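Local coordinates for protein transcobalamin-1 (Homo sapiens, PDB 4KKI) that binds vitamin B12 with femtomolar affinity, carries it, and protects it from the acidic environment of the stomach, at residues Y177-S181 and Q182-D186; T221-L224 and V225-L229; Q249-F252 and V253-D256. One frame throughout, in Å; residues are numbered along the deposited sequence.

Interaction 1. Residues Y177-S181 and Q182-D186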
loop_
_atom_site.group_PDB
_atom_site.type_symbol
_atom_site.label_atom_id
_atom_site.label_comp_id
_atom_site.label_asym_id
_atom_site.label_seq_id
_atom_site.Cartn_x
_atom_site.Cartn_y
_atom_site.Cartn_z
ATOM N N TYR A 177 0.643 0.057 14.228
ATOM C CA TYR A 177 1.761 0.471 13.393
ATOM C C TYR A 177 2.733 -0.686 13.203
ATOM O O TYR A 177 3.677 -0.592 12.420
ATOM C CB TYR A 177 2.495 1.654 14.025
ATOM C CG TYR A 177 1.822 2.994 13.830
ATOM C CD1 TYR A 177 1.813 3.615 12.588
ATOM C CD2 TYR A 177 1.220 3.650 14.895
ATOM C CE1 TYR A 177 1.209 4.849 12.408
ATOM C CE2 TYR A 177 0.615 4.882 14.726
ATOM C CZ TYR A 177 0.613 5.476 13.482
ATOM O OH TYR A 177 0.010 6.703 13.317
ATOM N N TYR A 178 2.493 -1.778 13.924
ATOM C CA TYR A 178 3.422 -2.903 13.942
ATOM C C TYR A 178 2.755 -4.220 13.555
ATOM O O TYR A 178 1.647 -4.523 13.996
ATOM C CB TYR A 178 4.063 -3.036 15.327
ATOM C CG TYR A 178 4.696 -1.758 15.831
ATOM C CD1 TYR A 178 3.952 -0.826 16.543
ATOM C CD2 TYR A 178 6.036 -1.483 15.593
ATOM C CE1 TYR A 178 4.523 0.344 17.003
ATOM C CE2 TYR A 178 6.617 -0.313 16.050
ATOM C CZ TYR A 178 5.855 0.595 16.753
ATOM O OH TYR A 178 6.423 1.761 17.212
ATOM N N PHE A 179 3.438 -4.995 12.720
ATOM C CA PHE A 179 3.011 -6.350 12.409
ATOM C C PHE A 179 3.988 -7.311 13.067
ATOM O O PHE A 179 5.009 -7.668 12.483
ATOM C CB PHE A 179 2.971 -6.576 10.900
ATOM C CG PHE A 179 1.933 -5.754 10.194
ATOM C CD1 PHE A 179 0.729 -5.460 10.809
ATOM C CD2 PHE A 179 2.165 -5.269 8.918
ATOM C CE1 PHE A 179 -0.230 -4.701 10.164
ATOM C CE2 PHE A 179 1.212 -4.508 8.267
ATOM C CZ PHE A 179 0.013 -4.225 8.891
ATOM N N GLY A 180 3.671 -7.716 14.292
ATOM C CA GLY A 180 4.589 -8.500 15.092
ATOM C C GLY A 180 5.572 -7.582 15.790
ATOM O O GLY A 180 5.175 -6.701 16.555
ATOM N N SER A 181 6.857 -7.782 15.521
ATOM C CA SER A 181 7.897 -6.926 16.078
ATOM C C SER A 181 8.330 -5.886 15.051
ATOM O O SER A 181 9.083 -4.965 15.363
ATOM C CB SER A 181 9.100 -7.764 16.514
ATOM O OG SER A 181 9.675 -8.442 15.410
ATOM N N GLN A 182 7.842 -6.039 13.824
ATOM C CA GLN A 182 8.255 -5.184 12.720
ATOM C C GLN A 182 7.375 -3.945 12.565
ATOM O O GLN A 182 6.161 -4.050 12.391
ATOM C CB GLN A 182 8.268 -5.978 11.412
ATOM C CG GLN A 182 8.604 -5.149 10.183
ATOM C CD GLN A 182 10.004 -4.568 10.235
ATOM O OE1 GLN A 182 10.940 -5.213 10.710
ATOM N NE2 GLN A 182 10.153 -3.340 9.751
ATOM N N PHE A 183 7.986 -2.774 12.608
ATOM C CA PHE A 183 7.270 -1.546 12.333
ATOM C C PHE A 183 6.900 -1.521 10.858
ATOM O O PHE A 183 7.739 -1.734 10.003
ATOM C CB PHE A 183 8.137 -0.347 12.696
ATOM C CG PHE A 183 7.607 0.968 12.204
ATOM C CD1 PHE A 183 6.587 1.613 12.869
ATOM C CD2 PHE A 183 8.150 1.569 11.088
ATOM C CE1 PHE A 183 6.113 2.825 12.428
ATOM C CE2 PHE A 183 7.680 2.780 10.641
ATOM C CZ PHE A 183 6.662 3.411 11.311
ATOM N N SER A 184 5.630 -1.285 10.572
ATOM C CA SER A 184 5.155 -1.207 9.194
ATOM C C SER A 184 5.484 0.152 8.587
ATOM O O SER A 184 4.821 1.152 8.877
ATOM C CB SER A 184 3.648 -1.471 9.121
ATOM O OG SER A 184 3.171 -1.340 7.791
ATOM N N VAL A 185 6.502 0.176 7.742
ATOM C CA VAL A 185 6.939 1.390 7.081
ATOM C C VAL A 185 5.825 1.982 6.232
ATOM O O VAL A 185 5.599 3.177 6.247
ATOM C CB VAL A 185 8.170 1.114 6.205
ATOM C CG1 VAL A 185 8.561 2.342 5.403
ATOM C CG2 VAL A 185 9.323 0.645 7.067
ATOM N N ASP A 186 5.129 1.125 5.502
ATOM C CA ASP A 186 4.030 1.551 4.638
ATOM C C ASP A 186 2.973 2.290 5.450
ATOM O O ASP A 186 2.522 3.373 5.075
ATOM C CB ASP A 186 3.385 0.340 3.959
ATOM C CG ASP A 186 4.405 -0.627 3.386
ATOM O OD1 ASP A 186 5.070 -1.325 4.180
ATOM O OD2 ASP A 186 4.531 -0.701 2.145
#
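Y178 and F183 face each other as an antiparallel non-hydrogen-bonded pair, next to the hydrogen-bonded pair F179 and Q182, and a type II' turn from F179 to Q182 joins the two short strands. F179 N gives its hydrogen to Q182 O at 2.9 Å, and S184 N donates to Y177 O at 2.8 Å, so both ends of the short ribbon are gripped. G180 takes a positive phi of 83° at the first corner; a CB at these backbone angles would run into F179 O.

On one side of the ribbon the ring of F183 turns its edge toward the face of Y178 in an offset T-shaped pair, centroids 5.6 Å apart and planes at 64°. F183 CD1 comes to 3.7 Å from Y178 CE2, while Y178 CD2 approaches F183 CA to 3.5 Å. With its CG anti to the backbone N (chi1 169°), F183 also brings CE1 to 4.1 Å from Y177 CB. The phenol oxygen of Y178 is hydrogen-bonded to K227 of helix 213-229.

This is a tight two-residue beta hairpin leading straight into helix 185-203 of the alpha6-alpha6 barrel, with S184 at the N-cap position. D186, in the first turn of that helix, holds cyanocobalamin through OD2.

On the other side F179 brings CE2 to 3.8 Å from S184 OG, a hydroxyl hydrogen-bonded to T187; the same ring lines the cobalamin pocket close to Y433. Q182 bends at its second torsion and folds NE2 back to F183 O at 2.9 Å, the donor tilted from the carbonyl plane, while E231 takes a further bond from the same nitrogen.

Interaction 2. Residues T221-L224 and V225-L229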
loop_
_atom_site.group_PDB
_atom_site.type_symbol
_atom_site.label_atom_id
_atom_site.label_comp_id
_atom_site.label_asym_id
_atom_site.label_seq_id
_atom_site.Cartn_x
_atom_site.Cartn_y
_atom_site.Cartn_z
ATOM N N THR A 221 4.289 12.924 14.122
ATOM C CA THR A 221 5.004 12.898 12.852
ATOM C C THR A 221 6.504 12.742 13.069
ATOM O O THR A 221 7.160 11.960 12.382
ATOM C CB THR A 221 4.744 14.173 12.023
ATOM O OG1 THR A 221 3.337 14.342 11.826
ATOM C CG2 THR A 221 5.430 14.073 10.673
ATOM N N LYS A 222 7.037 13.491 14.030
ATOM C CA LYS A 222 8.451 13.407 14.386
ATOM C C LYS A 222 8.859 11.981 14.755
ATOM O O LYS A 222 9.873 11.474 14.277
ATOM C CB LYS A 222 8.760 14.356 15.546
ATOM C CG LYS A 222 10.214 14.347 15.987
ATOM C CD LYS A 222 10.472 15.406 17.046
ATOM C CE LYS A 222 11.912 15.363 17.540
ATOM N NZ LYS A 222 12.239 14.077 18.217
ATOM N N SER A 223 8.058 11.341 15.601
ATOM C CA SER A 223 8.320 9.972 16.032
ATOM C C SER A 223 8.224 8.979 14.871
ATOM O O SER A 223 9.055 8.079 14.743
ATOM C CB SER A 223 7.354 9.574 17.153
ATOM O OG SER A 223 7.523 8.215 17.521
ATOM N N LEU A 224 7.210 9.150 14.029
ATOM C CA LEU A 224 7.013 8.274 12.875
ATOM C C LEU A 224 8.151 8.375 11.859
ATOM O O LEU A 224 8.557 7.371 11.277
ATOM C CB LEU A 224 5.668 8.557 12.203
ATOM C CG LEU A 224 4.435 8.114 12.992
ATOM C CD1 LEU A 224 3.153 8.523 12.281
ATOM C CD2 LEU A 224 4.469 6.611 13.226
ATOM N N VAL A 225 8.664 9.586 11.653
ATOM C CA VAL A 225 9.789 9.802 10.747
ATOM C C VAL A 225 11.037 9.076 11.245
ATOM O O VAL A 225 11.745 8.429 10.472
ATOM C CB VAL A 225 10.094 11.305 10.571
ATOM C CG1 VAL A 225 11.447 11.513 9.894
ATOM C CG2 VAL A 225 8.987 11.975 9.776
ATOM N N GLU A 226 11.292 9.177 12.544
ATOM C CA GLU A 226 12.410 8.476 13.160
ATOM C C GLU A 226 12.290 6.961 12.991
ATOM O O GLU A 226 13.266 6.292 12.654
ATOM C CB GLU A 226 12.515 8.848 14.638
ATOM C CG GLU A 226 12.829 10.317 14.863
ATOM C CD GLU A 226 12.577 10.757 16.289
ATOM O OE1 GLU A 226 11.988 9.971 17.060
ATOM O OE2 GLU A 226 12.966 11.892 16.636
ATOM N N LYS A 227 11.091 6.429 13.216
ATOM C CA LYS A 227 10.838 4.999 13.051
ATOM C C LYS A 227 10.961 4.568 11.592
ATOM O O LYS A 227 11.411 3.460 11.300
ATOM C CB LYS A 227 9.454 4.621 13.584
ATOM C CG LYS A 227 9.282 4.802 15.080
ATOM C CD LYS A 227 7.836 4.568 15.495
ATOM C CE LYS A 227 7.656 4.731 16.994
ATOM N NZ LYS A 227 8.390 3.678 17.747
ATOM N N ILE A 228 10.550 5.442 10.678
ATOM C CA ILE A 228 10.692 5.165 9.254
ATOM C C ILE A 228 12.170 5.089 8.870
ATOM O O ILE A 228 12.606 4.127 8.240
ATOM C CB ILE A 228 9.967 6.219 8.390
ATOM C CG1 ILE A 228 8.455 6.011 8.458
ATOM C CG2 ILE A 228 10.423 6.134 6.941
ATOM C CD1 ILE A 228 7.661 7.079 7.736
ATOM N N LEU A 229 12.938 6.097 9.272
ATOM C CA LEU A 229 14.366 6.147 8.971
ATOM C C LEU A 229 15.152 5.026 9.651
ATOM O O LEU A 229 16.204 4.615 9.165
ATOM C CB LEU A 229 14.950 7.509 9.354
ATOM C CG LEU A 229 14.619 8.659 8.402
ATOM C CD1 LEU A 229 15.050 9.989 8.990
ATOM C CD2 LEU A 229 15.286 8.426 7.057
#
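K222 and E226 meet in a salt bridge: K222 NZ lies 2.8 Å from E226 OE2, on the syn side of the carboxylate and 22° out of its plane. The lysine runs out extended and bends only at its last torsion (chi4 -63°), which swings the ammonium over to the glutamate. Replacing E226 by an alanine would probably leave that ammonium without its charged mate and let the end of the lysine chain swing more freely.

Backbone i to i-4 bonds link V225 N to T221 O at 2.9 Å, E226 N to K222 O, K227 N to S223 O and I228 N to L224 O at 2.8 Å.

Side-chain carbons also lie close to carbonyls of the turn before. V225 CG2 settles 3.2 Å from T221 O and I228 CG1 lies 3.1 Å from L224 O, each branch standing beside its own backbone N and turned to the carbonyl four residues back. K227 brings CE to 3.5 Å from S223 OG, and its NZ goes on to Y178 OH.

L224 packs on helix 185-203 and I228 on helix 244-252. This is an amphipathic alpha-helix of the alpha6-alpha6 barrel with an i to i+4 salt bridge on its outer side.

Interaction 3. Residues Q249-F252 and V253-D256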
loop_
_atom_site.group_PDB
_atom_site.type_symbol
_atom_site.label_atom_id
_atom_site.label_comp_id
_atom_site.label_asym_id
_atom_site.label_seq_id
_atom_site.Cartn_x
_atom_site.Cartn_y
_atom_site.Cartn_z
ATOM N N GLN A 249 7.805 9.545 -0.141
ATOM C CA GLN A 249 6.762 10.567 -0.079
ATOM C C GLN A 249 6.678 11.167 1.317
ATOM O O GLN A 249 6.653 12.388 1.480
ATOM C CB GLN A 249 5.393 9.990 -0.446
ATOM C CG GLN A 249 5.216 9.622 -1.903
ATOM C CD GLN A 249 3.768 9.319 -2.239
ATOM O OE1 GLN A 249 2.856 9.995 -1.761
ATOM N NE2 GLN A 249 3.549 8.292 -3.053
ATOM N N ALA A 250 6.628 10.295 2.319
ATOM C CA ALA A 250 6.546 10.722 3.711
ATOM C C ALA A 250 7.738 11.594 4.101
ATOM O O ALA A 250 7.578 12.605 4.781
ATOM C CB ALA A 250 6.442 9.515 4.629
ATOM N N LEU A 251 8.931 11.202 3.659
ATOM C CA LEU A 251 10.138 11.965 3.957
ATOM C C LEU A 251 10.209 13.258 3.143
ATOM O O LEU A 251 10.794 14.246 3.591
ATOM C CB LEU A 251 11.393 11.115 3.726
ATOM C CG LEU A 251 11.568 9.892 4.634
ATOM C CD1 LEU A 251 12.852 9.155 4.297
ATOM C CD2 LEU A 251 11.549 10.292 6.105
ATOM N N PHE A 252 9.616 13.242 1.950
ATOM C CA PHE A 252 9.535 14.435 1.108
ATOM C C PHE A 252 8.851 15.588 1.834
ATOM O O PHE A 252 9.286 16.733 1.746
ATOM C CB PHE A 252 8.757 14.146 -0.184
ATOM C CG PHE A 252 9.561 13.449 -1.246
ATOM C CD1 PHE A 252 10.893 13.128 -1.036
ATOM C CD2 PHE A 252 8.983 13.128 -2.463
ATOM C CE1 PHE A 252 11.627 12.490 -2.017
ATOM C CE2 PHE A 252 9.713 12.494 -3.450
ATOM C CZ PHE A 252 11.039 12.174 -3.227
ATOM N N VAL A 253 7.775 15.276 2.553
ATOM C CA VAL A 253 6.949 16.306 3.171
ATOM C C VAL A 253 7.288 16.544 4.641
ATOM O O VAL A 253 6.648 17.362 5.303
ATOM C CB VAL A 253 5.448 15.963 3.056
ATOM C CG1 VAL A 253 5.082 15.683 1.604
ATOM C CG2 VAL A 253 5.101 14.772 3.937
ATOM N N SER A 254 8.292 15.836 5.149
ATOM C CA SER A 254 8.635 15.931 6.565
ATOM C C SER A 254 10.114 16.238 6.814
ATOM O O SER A 254 10.741 15.649 7.696
ATOM C CB SER A 254 8.208 14.658 7.306
ATOM O OG SER A 254 8.815 13.505 6.750
ATOM N N SER A 255 10.657 17.180 6.053
ATOM C CA SER A 255 12.053 17.581 6.189
ATOM C C SER A 255 12.328 18.307 7.500
ATOM O O SER A 255 13.468 18.579 7.837
ATOM C CB SER A 255 12.468 18.468 5.022
ATOM O OG SER A 255 11.500 18.442 3.996
ATOM N N ASP A 256 11.273 18.608 8.237
ATOM C CA ASP A 256 11.386 19.272 9.525
ATOM C C ASP A 256 12.039 18.378 10.565
ATOM O O ASP A 256 12.563 18.860 11.569
ATOM C CB ASP A 256 9.995 19.658 10.026
ATOM C CG ASP A 256 9.422 20.853 9.300
ATOM O OD1 ASP A 256 10.071 21.355 8.355
ATOM O OD2 ASP A 256 8.317 21.285 9.678
#
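S254 folds its hydroxyl back onto the helix that has just ended: S254 OG reaches A250 O at 2.5 Å, a hydrogen bond so short that its exact length is doubtful. The torsion explains the reach. With chi1 at 58°, OG sits between the backbone N and the carbonyl carbon and points back toward the last turn, while S254 CB comes to 3.3 Å from A250 O.

V253 spreads its two methyls over the carbonyls of that turn. Its first torsion (chi1 -53°) puts CG2 in the place flanked by its own N and C, from which this methyl comes to 3.4 Å from A250 O, and CG1 lies 3.7 Å from Q249 O. V253 N still donates to Q249 O at 3.3 Å, in the i to i-4 pattern. The next bond tightens to i to i-3, weakly, from S254 N to L251 O.

So this is the C-terminal end of helix 244-252, where the chain leaves the helix for the loop before helix 265-277 in the alpha domain. The hydroxyl of S254 occupies a backbone carbonyl of the last turn, and Y258 bonds L251 O.

The side chains of the helical residues point elsewhere. The ring of F252 packs on A293 of helix 284-294; only its CB stays near the loop, 4.4 Å from V253 CG1. Q249 stretches out toward the same helix, its OE1 bonded to F299 N. L251 heads for helix 213-229 instead, although its CD2 remains 4.3 Å from S254 OG.

From the N terminus the three contacts come in series, each within one unbroken run of chain, so none nests in or crosses another and the only turn closed is the hairpin of interaction 1. That hairpin opens helix 185-203, and the chain returns along helix 213-229, where interaction 2 meets the hairpin: F183 CD2 rests 3.8 Å from K227 O, and F183 CE2 lies against I228 N. Interaction 3, at the end of helix 244-252, packs on the same helix, with V225 CG2 3.4 Å from S254 OG and L229 CD2 against L251 CD1. Interactions 1 and 3 do not touch; helix 213-229 bridges the cobalamin-side hairpin and helix 244-252.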